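Local coordinates for arylsulfatase (Pseudoalteromonas sp. MB47, PDB 7AJ0), which probably hydrolyses sulfate esters of the algal polysaccharide fucoidan as a calcium-containing sulfatase, with an unusual hexameric assembly, at residues Ser118-Pro123 with Asn133-Glu138. Sequence-based numbering, arbitrary orientation.
Sequences SGLVRP and NPWEKE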
# COMPACT_ATOMS: atom_id res chain seq x y z
N SER A 118 -23.38 28.30 -11.24
CA SER A 118 -23.04 29.38 -12.16
C SER A 118 -22.29 28.90 -13.39
O SER A 118 -22.36 29.55 -14.44
CB SER A 118 -22.20 30.43 -11.43
OG SER A 118 -20.95 29.89 -11.03
N GLY A 119 -21.58 27.78 -13.30
CA GLY A 119 -20.69 27.35 -14.35
C GLY A 119 -19.26 27.79 -14.17
O GLY A 119 -18.41 27.46 -15.00
N LEU A 120 -18.96 28.53 -13.10
CA LEU A 120 -17.63 29.06 -12.85
C LEU A 120 -16.77 28.07 -12.07
O LEU A 120 -16.21 28.37 -11.02
CB LEU A 120 -17.74 30.39 -12.10
CG LEU A 120 -18.56 31.46 -12.82
CD1 LEU A 120 -18.82 32.66 -11.92
CD2 LEU A 120 -17.85 31.90 -14.10
N VAL A 121 -16.66 26.84 -12.61
CA VAL A 121 -15.79 25.84 -12.02
C VAL A 121 -14.39 25.86 -12.63
O VAL A 121 -13.47 25.26 -12.07
CB VAL A 121 -16.38 24.42 -12.18
CG1 VAL A 121 -17.72 24.32 -11.46
CG2 VAL A 121 -16.53 24.04 -13.65
N ARG A 122 -14.22 26.53 -13.77
CA ARG A 122 -12.93 26.68 -14.44
C ARG A 122 -12.81 28.09 -14.97
O ARG A 122 -13.82 28.71 -15.33
CB ARG A 122 -12.78 25.68 -15.60
CG ARG A 122 -12.66 24.23 -15.17
CD ARG A 122 -12.72 23.29 -16.37
NE ARG A 122 -12.54 21.90 -15.97
CZ ARG A 122 -11.36 21.36 -15.65
NH1 ARG A 122 -10.26 22.10 -15.69
NH2 ARG A 122 -11.29 20.08 -15.30
N PRO A 123 -11.60 28.63 -15.05
CA PRO A 123 -11.42 29.97 -15.65
C PRO A 123 -11.63 29.91 -17.15
O PRO A 123 -10.98 29.13 -17.85
CB PRO A 123 -9.98 30.34 -15.28
CG PRO A 123 -9.29 29.04 -15.12
CD PRO A 123 -10.32 28.07 -14.58
N ASN A 133 -21.85 34.30 -21.65
CA ASN A 133 -20.92 34.71 -20.60
C ASN A 133 -21.59 34.50 -19.25
O ASN A 133 -22.56 35.21 -18.94
CB ASN A 133 -20.52 36.17 -20.79
CG ASN A 133 -19.70 36.71 -19.63
OD1 ASN A 133 -19.19 35.95 -18.80
ND2 ASN A 133 -19.56 38.02 -19.56
N PRO A 134 -21.12 33.57 -18.42
CA PRO A 134 -21.79 33.34 -17.13
C PRO A 134 -21.94 34.60 -16.29
O PRO A 134 -22.87 34.69 -15.49
CB PRO A 134 -20.89 32.31 -16.44
CG PRO A 134 -20.11 31.67 -17.54
CD PRO A 134 -19.92 32.73 -18.58
N TRP A 135 -21.05 35.57 -16.46
CA TRP A 135 -21.05 36.75 -15.60
C TRP A 135 -22.17 37.73 -15.93
O TRP A 135 -22.50 38.56 -15.08
CB TRP A 135 -19.70 37.45 -15.68
CG TRP A 135 -18.76 36.96 -14.64
CD1 TRP A 135 -17.63 36.21 -14.84
CD2 TRP A 135 -18.87 37.16 -13.23
NE1 TRP A 135 -17.03 35.94 -13.64
CE2 TRP A 135 -17.77 36.51 -12.63
CE3 TRP A 135 -19.78 37.82 -12.41
CZ2 TRP A 135 -17.56 36.52 -11.25
CZ3 TRP A 135 -19.58 37.82 -11.05
CH2 TRP A 135 -18.48 37.18 -10.48
N GLU A 136 -22.75 37.66 -17.13
CA GLU A 136 -23.94 38.46 -17.39
C GLU A 136 -25.06 38.09 -16.43
O GLU A 136 -25.74 38.96 -15.87
CB GLU A 136 -24.40 38.28 -18.84
CG GLU A 136 -23.41 38.80 -19.87
CD GLU A 136 -23.92 38.67 -21.30
OE1 GLU A 136 -23.12 38.87 -22.24
OE2 GLU A 136 -25.12 38.38 -21.47
N LYS A 137 -25.23 36.79 -16.18
CA LYS A 137 -26.30 36.27 -15.33
C LYS A 137 -25.99 36.46 -13.86
O LYS A 137 -26.88 36.81 -13.08
CB LYS A 137 -26.50 34.79 -15.68
CG LYS A 137 -27.44 33.98 -14.81
CD LYS A 137 -27.41 32.53 -15.30
CE LYS A 137 -28.24 31.58 -14.44
NZ LYS A 137 -29.71 31.69 -14.69
N GLU A 138 -24.74 36.26 -13.45
CA GLU A 138 -24.38 36.37 -12.05
C GLU A 138 -24.40 37.83 -11.60
O GLU A 138 -24.27 38.76 -12.40
CB GLU A 138 -23.00 35.75 -11.80
CG GLU A 138 -22.89 34.29 -12.20
CD GLU A 138 -23.90 33.40 -11.50
OE1 GLU A 138 -24.43 32.47 -12.15
OE2 GLU A 138 -24.18 33.65 -10.31
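Leu120 carries the apolar packing of this contact, its two methyls meeting Pro134 and Trp135. CD2 rests on the proline ring, 3.9 Å from Pro134 CB, and also reaches Trp135 NE1 on the pyrrole side, while CD1 lies 4.1 Å from Trp135 CE2, the leucine and tryptophan side chains crossing at about a right angle. With CG anti to the carbonyl carbon (chi1 -58°), both methyls are brought to the proline ring and the indole. Helix 102-111 closes in beside them: Ala107 touches Leu120, and Thr110 and Thr111 touch Trp135, whose NE1 is hydrogen-bonded to Val160 O and so helps fix the ring that receives the methyls.

Beside this packing a polar group lies against an apolar one. Glu138, its chain bent at chi2 (-57°), lays its carboxylate beside Ser118, OE1 coming 3.1 Å from Ser118 CB. The serine hydroxyl is turned to its own backbone, where OG accepts from Leu120 N at 3.2 Å. The buried carboxylate finds its charge partner in Arg113, which pairs with OE2 and probably helps keep Glu138 ionised.

Asn133 OD1 caps the short, weakly bonded helix by accepting from Trp135 N at 3.0 Å, the donor standing above the carbonyl plane. Gly119, just after helix 115-118, takes a positive phi.

The arrangement joins the ST turn at Ser118 and an inverse gamma turn centred on Leu120, closed by a weak Val121 N to Gly119 O bond, to an Asn-capped helical turn, 134-137, within the alkaline-phosphatase-like sulfatase fold, with the Leu120 side chain about 14 Å from the bound calcium ion.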